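Local coordinates for protein autolysin E (Staphylococcus aureus, PDB 4PI8) that hydrolyses the NAG-NAM glycan strands of peptidoglycan, probably as an endo-beta-N-acetylglucosaminidase of the lysozyme clan that acts on the bacterial cell wall, at residues Y9-A14 with K43-S48; I23-E28 with Q181-P186; T60-M65 with E89-Y94; N97-V102 with K210-F215. The protein carries 1 engineered substitution. All blocks are in the same frame, centred on the assembly; numbering follows the deposited sequence. Where two conformers were deposited one is given.

Contact 1: residues Y9-A14 with K43-S48; sequences YSFDEA and KAMTIS
Phe11 and Ala14 of helix 11-18 meet Met45 and Thr46 of segment 43-48, which includes part of helix 38-45. In front of this pair, Ser10 occupies the N-cap. Its OG accepts from Glu13 N at 3.1 Å, and Ser10 N donates in return to Glu13 OE1 at 3.0 Å, from above the carboxylate plane. Phe11 follows. With CG opposite its own backbone N (chi1 -177°), its ring is carried out toward residues 45-46. CE1 lies 3.6 Å from Met45 O, which sits at the ring edge, and 4.0 Å from Met45 CG. CZ comes within 3.6 Å of Thr46 OG1. That hydroxyl is hydrogen-bonded to Ala42 O, while Met45 O is bonded to Tyr180 OH. The ring therefore borders polar atoms that have partners already. Tyr227 meets the same ring edge-to-face. One turn on, Ala14 CB touches the methyl CE of Met45 at 4.0 Å. The thioether chain of Met45 bends at chi3 (-75°), which brings its methyl against Ala14. The Phe11 ring and the Met45 methyl thus join helix 11-18 to segment 43-48, and that helix starts with a classic Ser-Glu capping box.

Contact 2: residues I23-E28 with Q181-P186; sequences IVQTKE and QMRWNP
Gln25 and Arg183 join the N-terminal hairpin region to helix 179-184 of a mainly helical glycosidase, near its bound glycan. Gln25 immediately precedes strand 26-29 of a two-stranded antiparallel hairpin, and Arg183 lies in the last turn of helix 179-184. Arg183 NH2 donates to Gln25 OE1 at 2.8 Å, with an N-H...O angle of 166°. The oxygen is met nearly head-on, in line with its C=O bond, and lies in the guanidinium plane. NH1 of the same arginine adds a weak, longer bond to that oxygen at 3.4 Å. The amide and guanidinium are almost coplanar, and NH1 and NH2 converge on one acceptor. Arg183 NE goes to Asp197 O. The other end of the amide is used as well: Gln25 NE2 donates to Gln18 OE1. With both ends bonded, the rotation of the buried amide is well defined. Its chain is bent at chi2 (-90°), which turns the amide group toward the arginine. Neighbouring Val24 touches the bound N-acetylmuramic acid and belongs to the glycan pocket. The contact thus links the segment that carries Val24 to the helix. Trp184 packs beside the pair: its CZ3 is 3.9 Å from Gln25 OE1, and its CH2 lies 3.4 Å above the guanidinium plane of Arg183, offset toward the rim.

Contact 3: residues T60-M65 with E89-Y94; sequences TEKVPM and EAQEKY
Lys62 and Gln91 bring the two backbones within 6.7 Å, CA to CA. Residues 60-65 lie in the loop between helices 38-45 and 67-74, held here to helix 84-94 of the lysozyme-clan glycosidase domain. Residues 62-63 are extended. The chain then bends at Pro64, the centre of an inverse gamma turn with a weak bond from Met65 N to Val63 O. The Gln91 side chain leaves the helix with CG opposite the backbone N (chi1 169°) and stays extended beyond CG. This brings its amide up to the backbone of Val63. Val63 N donates to Gln91 OE1 at 3.0 Å in a nearly straight bond, from well above the carbonyl plane. Gln91 NE2 donates back to Val63 O at 3.1 Å, in the plane of that carbonyl. The side-chain amide thus binds both backbone polar groups of one residue. NE2 also donates to Glu92 OE2 at 3.0 Å, tilted from the amide plane. OE1 takes a further bond from Val98 N, at the start of the next helix. Lys62 lies over the aliphatic part of Gln91, with CG 3.7 Å from Gln91 CG. Its chain bends at chi3 (-72°), and NZ forms a salt bridge with Glu92 OE1 at 2.9 Å, on the syn side of the carboxylate. A water accepts from Lys62 NZ and donates to Glu92 O. The chemistry therefore has two layers. An exposed ion pair lies outside, and beneath it is a buried amide whose partners, N-H groups at OE1 and oxygens at NE2, settle which end is oxygen.

Contact 4: residues N97-V102 with K210-F215; sequences NVIYLV and KSYKQF
Ile99 packs against Ser211 and Tyr212 where helix 98-108 lies beside helix 200-215. The nearest backbone approach is Ile99 to Ser211, 7.0 Å between CA atoms. The isoleucine points at the other helix from its first carbon. CB is 4.1 Å from Tyr212 CE1. Branch CG2 makes the closest contacts of this side chain: 3.7 Å to Ser211 CB and 3.8 Å to Tyr212 CE1, at the ring edge. The other branch runs through CG1, which lies opposite the carbonyl carbon (chi1 -71°). It ends in CD1, 4.0 Å from Tyr212 CE1 and as near to Tyr212 CD1. The aliphatic chain therefore covers one side of the tyrosine rim and not its hydroxyl. That hydroxyl is used by Asn97. Asn97 ND2 donates to Tyr212 OH at 2.9 Å, with the oxygen in the amide plane. The amide and ring meet edge to edge, with their planes only 26° apart. The oxygen of the same amide caps the helix. Asn97 OD1 accepts from Tyr100 N at 3.0 Å, from above the carbonyl plane, and weakly from Ile99 N. Asn97 thus serves its own helix with one end and the neighbouring helix with the other. Ser211 OG is hydrogen-bonded to Leu207 O in its own helix, and its CB is the atom that meets Ile99. Apolar packing beside a buried amide-to-phenol bond joins two helices of the lysozyme-like catalytic domain, at an asparagine N-cap.

Overall arrangement
Contacts 3 and 4 are neighbours, with centres 11 Å apart. Their helices 84-94 and 98-108 follow each other in the chain, and Val63 CG1 packs on Tyr212 OH. Contacts 1 and 2 form a second pair, 12 Å between centres, joined where Met45 CB packs on Trp184 CD2. Between the pairs the centres are 23 Å or more apart, yet Met182 CE of contact 2 touches Tyr100 OH of contact 4. Contacts 2, 3 and 4 each use a side-chain amide across the pair, to a guanidinium, backbone groups and a phenol. Contacts 2 and 4 are buried; contacts 1 and 3 are partly exposed. Contact 1 is mainly apolar, while contact 3 carries the one salt bridge across a pair. Contact 2 is closest to the sugar.

Contact 1: residues Y9-A14 with K43-S48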
# COMPACT_ATOMS: atom_id res chain seq x y z
N TYR A 9 -11.28 -20.58 0.70
CA TYR A 9 -11.31 -20.94 -0.70
C TYR A 9 -10.09 -21.78 -1.06
O TYR A 9 -9.02 -21.59 -0.48
CB TYR A 9 -11.39 -19.73 -1.61
CG TYR A 9 -12.67 -19.01 -1.49
CD1 TYR A 9 -13.76 -19.43 -2.25
CD2 TYR A 9 -12.87 -17.95 -0.64
CE1 TYR A 9 -14.97 -18.77 -2.18
CE2 TYR A 9 -14.10 -17.29 -0.58
CZ TYR A 9 -15.15 -17.74 -1.33
OH TYR A 9 -16.36 -17.07 -1.22
N SER A 10 -10.23 -22.72 -2.00
CA SER A 10 -9.12 -23.34 -2.64
C SER A 10 -8.41 -22.31 -3.52
O SER A 10 -9.00 -21.28 -3.98
CB SER A 10 -9.52 -24.51 -3.54
OG SER A 10 -10.24 -24.07 -4.65
N PHE A 11 -7.14 -22.55 -3.82
CA PHE A 11 -6.43 -21.66 -4.75
C PHE A 11 -7.12 -21.55 -6.07
O PHE A 11 -7.32 -20.48 -6.62
CB PHE A 11 -4.96 -22.15 -4.91
CG PHE A 11 -4.12 -21.27 -5.77
CD1 PHE A 11 -3.79 -19.99 -5.33
CD2 PHE A 11 -3.72 -21.64 -7.04
CE1 PHE A 11 -3.01 -19.14 -6.10
CE2 PHE A 11 -2.95 -20.78 -7.79
CZ PHE A 11 -2.60 -19.55 -7.33
N ASP A 12 -7.55 -22.71 -6.63
CA ASP A 12 -8.18 -22.66 -7.93
C ASP A 12 -9.49 -21.84 -7.96
O ASP A 12 -9.76 -21.15 -8.92
CB ASP A 12 -8.45 -24.09 -8.49
CG ASP A 12 -7.17 -24.80 -8.91
OD1 ASP A 12 -6.13 -24.15 -9.09
OD2 ASP A 12 -7.21 -26.05 -9.03
N GLU A 13 -10.24 -21.94 -6.86
CA GLU A 13 -11.48 -21.16 -6.72
C GLU A 13 -11.14 -19.65 -6.69
O GLU A 13 -11.74 -18.86 -7.40
CB GLU A 13 -12.22 -21.56 -5.45
CG GLU A 13 -13.05 -22.87 -5.53
CD GLU A 13 -13.40 -23.46 -4.19
OE1 GLU A 13 -12.97 -23.05 -3.08
OE2 GLU A 13 -14.11 -24.52 -4.24
N ALA A 14 -10.10 -19.33 -5.91
CA ALA A 14 -9.67 -17.93 -5.83
C ALA A 14 -9.19 -17.36 -7.16
O ALA A 14 -9.51 -16.25 -7.56
CB ALA A 14 -8.61 -17.78 -4.76
N LYS A 43 -0.25 -16.53 -12.03
CA LYS A 43 1.13 -16.63 -11.64
C LYS A 43 1.46 -15.68 -10.44
O LYS A 43 2.11 -16.04 -9.47
CB LYS A 43 2.05 -16.31 -12.84
CG LYS A 43 3.53 -16.38 -12.49
CD LYS A 43 4.46 -16.01 -13.63
CE LYS A 43 5.82 -15.64 -13.04
NZ LYS A 43 6.87 -15.48 -14.08
N ALA A 44 0.93 -14.48 -10.59
CA ALA A 44 1.19 -13.37 -9.64
C ALA A 44 0.66 -13.68 -8.25
O ALA A 44 1.29 -13.35 -7.24
CB ALA A 44 0.61 -12.07 -10.12
N MET A 45 -0.47 -14.39 -8.17
CA MET A 45 -1.09 -14.72 -6.90
C MET A 45 -0.59 -16.02 -6.30
O MET A 45 -0.91 -16.39 -5.17
CB MET A 45 -2.65 -14.59 -6.96
CG MET A 45 -3.23 -15.58 -7.90
SD MET A 45 -5.00 -15.36 -8.15
CE MET A 45 -5.58 -16.04 -6.62
N THR A 46 0.25 -16.77 -7.04
CA THR A 46 0.81 -18.01 -6.51
C THR A 46 1.70 -17.77 -5.31
O THR A 46 2.51 -16.83 -5.29
CB THR A 46 1.56 -18.79 -7.64
OG1 THR A 46 0.65 -19.03 -8.72
CG2 THR A 46 2.06 -20.07 -7.15
N ILE A 47 1.54 -18.58 -4.30
CA ILE A 47 2.28 -18.42 -3.07
C ILE A 47 3.64 -19.05 -3.28
O ILE A 47 3.71 -20.24 -3.60
CB ILE A 47 1.68 -19.16 -1.86
CG1 ILE A 47 0.20 -18.83 -1.59
CG2 ILE A 47 2.52 -18.89 -0.63
CD1 ILE A 47 -0.06 -17.44 -1.09
N SER A 48 4.68 -18.27 -3.04
CA SER A 48 6.02 -18.76 -3.22
C SER A 48 6.86 -18.30 -2.03
O SER A 48 7.16 -17.10 -1.91
CB SER A 48 6.57 -18.25 -4.55
OG SER A 48 6.97 -19.36 -5.34

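Contact 2: residues I23-E28 with Q181-P186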
# COMPACT_ATOMS: atom_id res chain seq x y z
N ILE A 23 -13.02 -7.38 -13.59
CA ILE A 23 -12.11 -7.10 -12.45
C ILE A 23 -10.79 -6.58 -13.07
O ILE A 23 -10.21 -7.28 -13.89
CB ILE A 23 -11.91 -8.32 -11.60
CG1 ILE A 23 -13.24 -8.70 -10.91
CG2 ILE A 23 -10.78 -8.09 -10.59
CD1 ILE A 23 -13.26 -10.11 -10.40
N VAL A 24 -10.37 -5.43 -12.61
CA VAL A 24 -9.17 -4.77 -13.18
C VAL A 24 -7.90 -5.35 -12.55
O VAL A 24 -7.75 -5.28 -11.33
CB VAL A 24 -9.23 -3.26 -13.01
CG1 VAL A 24 -7.95 -2.61 -13.56
CG2 VAL A 24 -10.49 -2.71 -13.71
N GLN A 25 -7.05 -5.94 -13.37
CA GLN A 25 -5.79 -6.53 -12.93
C GLN A 25 -4.79 -6.06 -13.96
O GLN A 25 -4.98 -6.33 -15.14
CB GLN A 25 -5.80 -8.05 -12.93
CG GLN A 25 -7.02 -8.65 -12.18
CD GLN A 25 -6.81 -8.90 -10.71
OE1 GLN A 25 -5.95 -8.30 -10.07
NE2 GLN A 25 -7.62 -9.75 -10.12
N THR A 26 -3.75 -5.32 -13.54
CA THR A 26 -2.85 -4.65 -14.48
C THR A 26 -1.40 -5.06 -14.26
O THR A 26 -1.01 -5.64 -13.22
CB THR A 26 -2.97 -3.15 -14.35
OG1 THR A 26 -2.63 -2.74 -13.02
CG2 THR A 26 -4.38 -2.65 -14.65
N LYS A 27 -0.59 -4.77 -15.28
CA LYS A 27 0.85 -5.09 -15.27
C LYS A 27 1.58 -3.99 -16.04
O LYS A 27 1.02 -3.42 -16.96
CB LYS A 27 1.04 -6.45 -15.95
CG LYS A 27 2.41 -6.85 -16.41
CD LYS A 27 2.29 -7.74 -17.65
CE LYS A 27 3.62 -7.81 -18.40
NZ LYS A 27 4.76 -8.10 -17.48
N GLU A 28 2.80 -3.66 -15.60
CA GLU A 28 3.64 -2.66 -16.31
C GLU A 28 4.38 -3.33 -17.45
O GLU A 28 5.07 -4.35 -17.24
CB GLU A 28 4.62 -2.02 -15.31
CG GLU A 28 5.00 -0.57 -15.64
CD GLU A 28 5.41 0.20 -14.38
OE1 GLU A 28 5.90 -0.45 -13.42
OE2 GLU A 28 5.22 1.44 -14.34
N GLN A 181 -2.32 -10.27 1.62
CA GLN A 181 -3.74 -10.18 1.97
C GLN A 181 -4.36 -8.88 1.50
O GLN A 181 -5.52 -8.85 1.08
CB GLN A 181 -4.02 -10.37 3.44
CG GLN A 181 -3.65 -11.75 3.97
CD GLN A 181 -3.70 -11.79 5.47
OE1 GLN A 181 -3.21 -10.91 6.17
NE2 GLN A 181 -4.36 -12.83 6.01
N MET A 182 -3.62 -7.78 1.61
CA MET A 182 -4.12 -6.48 1.13
C MET A 182 -4.37 -6.56 -0.37
O MET A 182 -5.34 -5.93 -0.87
CB MET A 182 -3.12 -5.37 1.46
CG MET A 182 -3.05 -5.05 2.93
SD MET A 182 -1.79 -3.83 3.35
CE MET A 182 -2.57 -2.34 2.74
N ARG A 183 -3.50 -7.25 -1.11
CA ARG A 183 -3.60 -7.29 -2.54
C ARG A 183 -4.62 -8.32 -3.08
O ARG A 183 -5.26 -8.07 -4.09
CB ARG A 183 -2.22 -7.56 -3.16
CG ARG A 183 -2.20 -7.68 -4.66
CD ARG A 183 -2.73 -6.44 -5.39
NE ARG A 183 -2.75 -6.62 -6.85
CZ ARG A 183 -3.72 -7.22 -7.53
NH1 ARG A 183 -4.72 -7.81 -6.89
NH2 ARG A 183 -3.65 -7.26 -8.85
N TRP A 184 -4.67 -9.50 -2.46
CA TRP A 184 -5.38 -10.62 -3.03
C TRP A 184 -6.52 -11.12 -2.12
O TRP A 184 -7.23 -12.05 -2.51
CB TRP A 184 -4.42 -11.78 -3.34
CG TRP A 184 -3.33 -11.45 -4.31
CD1 TRP A 184 -2.01 -11.30 -4.03
CD2 TRP A 184 -3.47 -11.27 -5.72
NE1 TRP A 184 -1.36 -10.97 -5.17
CE2 TRP A 184 -2.20 -10.96 -6.23
CE3 TRP A 184 -4.55 -11.32 -6.62
CZ2 TRP A 184 -1.98 -10.71 -7.57
CZ3 TRP A 184 -4.31 -11.10 -7.95
CH2 TRP A 184 -3.02 -10.78 -8.41
N ASN A 185 -6.72 -10.51 -0.98
CA ASN A 185 -7.80 -10.86 -0.04
C ASN A 185 -8.24 -12.29 -0.11
O ASN A 185 -9.40 -12.59 -0.45
CB ASN A 185 -8.97 -9.89 -0.23
CG ASN A 185 -9.90 -9.84 0.97
OD1 ASN A 185 -9.61 -10.37 2.04
ND2 ASN A 185 -11.00 -9.08 0.80
N PRO A 186 -7.39 -13.23 0.22
CA PRO A 186 -7.74 -14.65 0.06
C PRO A 186 -8.94 -15.06 0.89
O PRO A 186 -9.62 -16.08 0.50
CB PRO A 186 -6.48 -15.39 0.48
CG PRO A 186 -5.62 -14.40 1.13
CD PRO A 186 -5.98 -13.07 0.60

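Contact 3: residues T60-M65 with E89-Y94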
# COMPACT_ATOMS: atom_id res chain seq x y z
N THR A 60 1.28 -5.03 10.90
CA THR A 60 0.56 -4.39 11.97
C THR A 60 1.40 -4.33 13.19
O THR A 60 0.76 -3.97 14.24
CB THR A 60 -0.80 -5.10 12.27
OG1 THR A 60 -0.53 -6.30 13.04
CG2 THR A 60 -1.51 -5.44 11.05
N GLU A 61 2.65 -4.79 13.12
CA GLU A 61 3.65 -4.73 14.20
C GLU A 61 4.68 -3.67 13.85
O GLU A 61 5.32 -3.69 12.76
CB GLU A 61 4.38 -6.05 14.39
CG GLU A 61 3.60 -7.31 14.78
CD GLU A 61 2.56 -7.12 15.87
OE1 GLU A 61 2.66 -6.20 16.72
OE2 GLU A 61 1.61 -7.95 15.87
N LYS A 62 4.93 -2.84 14.82
CA LYS A 62 5.82 -1.69 14.70
C LYS A 62 7.25 -2.09 14.69
O LYS A 62 7.60 -3.24 15.08
CB LYS A 62 5.56 -0.75 15.81
CG LYS A 62 4.12 -0.26 15.82
CD LYS A 62 3.84 0.74 16.92
CE LYS A 62 3.83 0.04 18.28
NZ LYS A 62 3.50 1.00 19.35
N VAL A 63 8.10 -1.19 14.20
CA VAL A 63 9.52 -1.46 14.14
C VAL A 63 10.29 -0.34 14.87
O VAL A 63 9.88 0.82 14.91
CB VAL A 63 10.07 -1.66 12.72
CG1 VAL A 63 9.57 -2.98 12.17
CG2 VAL A 63 9.76 -0.50 11.84
N PRO A 64 11.45 -0.69 15.44
CA PRO A 64 12.27 0.24 16.18
C PRO A 64 13.12 1.08 15.27
O PRO A 64 14.28 0.79 15.02
CB PRO A 64 13.10 -0.70 17.09
CG PRO A 64 13.33 -1.90 16.28
CD PRO A 64 11.98 -2.08 15.55
N MET A 65 12.51 2.14 14.78
CA MET A 65 13.15 3.12 13.90
C MET A 65 13.00 4.48 14.50
O MET A 65 11.89 4.95 14.70
CB MET A 65 12.52 3.10 12.47
CG MET A 65 12.86 1.85 11.69
SD MET A 65 14.52 1.82 10.97
CE MET A 65 14.23 2.96 9.62
N GLU A 89 4.80 9.46 13.95
CA GLU A 89 3.52 9.79 14.58
C GLU A 89 2.48 8.77 14.12
O GLU A 89 1.71 8.23 14.93
CB GLU A 89 3.10 11.17 14.16
CG GLU A 89 2.14 11.90 15.02
CD GLU A 89 2.31 13.39 14.75
OE1 GLU A 89 2.61 13.76 13.59
OE2 GLU A 89 2.24 14.20 15.68
N ALA A 90 2.43 8.53 12.79
CA ALA A 90 1.45 7.56 12.26
C ALA A 90 1.70 6.15 12.79
O ALA A 90 0.76 5.43 13.16
CB ALA A 90 1.54 7.58 10.74
N GLN A 91 2.95 5.69 12.80
CA GLN A 91 3.26 4.37 13.32
C GLN A 91 2.70 4.20 14.73
O GLN A 91 2.09 3.16 15.02
CB GLN A 91 4.78 4.08 13.30
CG GLN A 91 5.07 2.82 14.08
CD GLN A 91 6.46 2.25 13.93
OE1 GLN A 91 6.73 1.30 13.18
NE2 GLN A 91 7.38 2.73 14.77
N GLU A 92 2.97 5.18 15.60
CA GLU A 92 2.58 5.01 17.01
C GLU A 92 1.10 5.22 17.22
O GLU A 92 0.52 4.49 17.99
CB GLU A 92 3.40 5.94 17.90
CG GLU A 92 4.94 5.71 17.78
CD GLU A 92 5.37 4.29 18.02
OE1 GLU A 92 4.74 3.60 18.84
OE2 GLU A 92 6.37 3.78 17.44
N LYS A 93 0.50 6.18 16.53
CA LYS A 93 -0.95 6.38 16.72
C LYS A 93 -1.77 5.20 16.31
O LYS A 93 -2.71 4.80 17.00
CB LYS A 93 -1.42 7.60 15.97
CG LYS A 93 -0.99 8.91 16.54
CD LYS A 93 -1.07 10.11 15.60
CE LYS A 93 -2.45 10.42 15.15
NZ LYS A 93 -3.30 10.78 16.32
N TYR A 94 -1.39 4.58 15.17
CA TYR A 94 -2.25 3.60 14.52
C TYR A 94 -1.69 2.21 14.51
O TYR A 94 -2.36 1.30 13.99
CB TYR A 94 -2.61 4.05 13.10
CG TYR A 94 -3.37 5.34 13.10
CD1 TYR A 94 -4.62 5.43 13.71
CD2 TYR A 94 -2.87 6.51 12.53
CE1 TYR A 94 -5.30 6.65 13.78
CE2 TYR A 94 -3.58 7.68 12.60
CZ TYR A 94 -4.75 7.75 13.23
OH TYR A 94 -5.51 8.90 13.32
O HOH W 1 0.97 1.82 18.38

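Contact 4: residues N97-V102 with K210-F215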
# COMPACT_ATOMS: atom_id res chain seq x y z
N ASN A 97 3.43 -0.52 10.83
CA ASN A 97 4.91 -0.67 10.59
C ASN A 97 5.44 0.51 9.77
O ASN A 97 4.96 0.70 8.65
CB ASN A 97 5.12 -2.02 9.94
CG ASN A 97 6.55 -2.33 9.61
OD1 ASN A 97 7.27 -1.50 9.03
ND2 ASN A 97 6.95 -3.57 9.79
N VAL A 98 6.38 1.27 10.31
CA VAL A 98 6.76 2.51 9.62
C VAL A 98 7.60 2.22 8.38
O VAL A 98 7.60 3.04 7.44
CB VAL A 98 7.51 3.51 10.56
CG1 VAL A 98 8.93 3.04 10.89
CG2 VAL A 98 7.47 4.91 10.03
N ILE A 99 8.33 1.11 8.38
CA ILE A 99 9.08 0.77 7.17
C ILE A 99 8.12 0.43 6.01
O ILE A 99 8.33 0.83 4.86
CB ILE A 99 10.14 -0.27 7.42
CG1 ILE A 99 11.30 0.31 8.24
CG2 ILE A 99 10.64 -0.87 6.12
CD1 ILE A 99 12.31 -0.69 8.73
N TYR A 100 7.06 -0.32 6.32
CA TYR A 100 6.01 -0.56 5.37
C TYR A 100 5.42 0.76 4.92
O TYR A 100 5.26 0.99 3.71
CB TYR A 100 4.93 -1.47 5.99
CG TYR A 100 3.59 -1.23 5.35
CD1 TYR A 100 3.36 -1.53 4.02
CD2 TYR A 100 2.59 -0.58 6.06
CE1 TYR A 100 2.19 -1.18 3.42
CE2 TYR A 100 1.38 -0.25 5.47
CZ TYR A 100 1.22 -0.49 4.14
OH TYR A 100 0.04 -0.08 3.54
N LEU A 101 5.10 1.66 5.85
CA LEU A 101 4.41 2.88 5.50
C LEU A 101 5.25 3.74 4.55
O LEU A 101 4.75 4.25 3.52
CB LEU A 101 4.04 3.68 6.74
CG LEU A 101 2.94 4.70 6.62
CD1 LEU A 101 1.61 4.10 6.20
CD2 LEU A 101 2.86 5.42 7.96
N VAL A 102 6.53 3.89 4.85
CA VAL A 102 7.45 4.63 4.01
C VAL A 102 7.51 3.96 2.67
O VAL A 102 7.50 4.63 1.62
CB VAL A 102 8.85 4.73 4.67
CG1 VAL A 102 9.89 5.15 3.64
CG2 VAL A 102 8.78 5.71 5.88
N LYS A 210 15.05 -4.03 1.62
CA LYS A 210 16.26 -3.21 1.61
C LYS A 210 16.37 -2.43 2.93
O LYS A 210 17.45 -2.33 3.54
CB LYS A 210 16.24 -2.31 0.39
CG LYS A 210 17.56 -1.72 -0.04
CD LYS A 210 17.37 -0.95 -1.35
CE LYS A 210 17.68 -1.80 -2.54
NZ LYS A 210 17.74 -0.97 -3.77
N SER A 211 15.27 -1.82 3.39
CA SER A 211 15.34 -1.01 4.60
C SER A 211 15.57 -1.88 5.83
O SER A 211 16.31 -1.48 6.75
CB SER A 211 14.05 -0.23 4.73
OG SER A 211 13.86 0.64 3.68
N TYR A 212 14.98 -3.07 5.89
CA TYR A 212 15.22 -4.00 7.00
C TYR A 212 16.73 -4.32 7.07
O TYR A 212 17.29 -4.36 8.16
CB TYR A 212 14.42 -5.33 6.89
CG TYR A 212 13.07 -5.27 7.55
CD1 TYR A 212 12.11 -4.36 7.16
CD2 TYR A 212 12.75 -6.13 8.57
CE1 TYR A 212 10.90 -4.29 7.85
CE2 TYR A 212 11.53 -6.06 9.24
CZ TYR A 212 10.63 -5.12 8.84
OH TYR A 212 9.43 -5.05 9.54
N LYS A 213 17.32 -4.63 5.91
CA LYS A 213 18.73 -5.05 5.91
C LYS A 213 19.64 -3.85 6.14
O LYS A 213 20.78 -4.04 6.68
CB LYS A 213 19.05 -5.81 4.66
CG LYS A 213 18.35 -7.14 4.59
CD LYS A 213 18.56 -7.96 3.33
CE LYS A 213 17.73 -9.24 3.40
NZ LYS A 213 17.94 -10.17 2.29
N GLN A 214 19.23 -2.65 5.82
CA GLN A 214 20.01 -1.45 6.05
C GLN A 214 20.12 -1.20 7.54
O GLN A 214 21.19 -0.77 8.02
CB GLN A 214 19.41 -0.23 5.34
CG GLN A 214 20.15 1.08 5.59
CD GLN A 214 19.71 2.20 4.74
OE1 GLN A 214 18.98 2.02 3.80
NE2 GLN A 214 20.18 3.36 5.04
N PHE A 215 19.06 -1.42 8.32
CA PHE A 215 19.05 -1.07 9.75
C PHE A 215 19.15 -2.29 10.65
O PHE A 215 19.16 -2.15 11.87
CB PHE A 215 17.83 -0.20 10.03
CG PHE A 215 17.91 1.15 9.37
CD1 PHE A 215 18.78 2.13 9.84
CD2 PHE A 215 17.24 1.39 8.21
CE1 PHE A 215 18.85 3.36 9.17
CE2 PHE A 215 17.33 2.61 7.54
CZ PHE A 215 18.13 3.60 8.05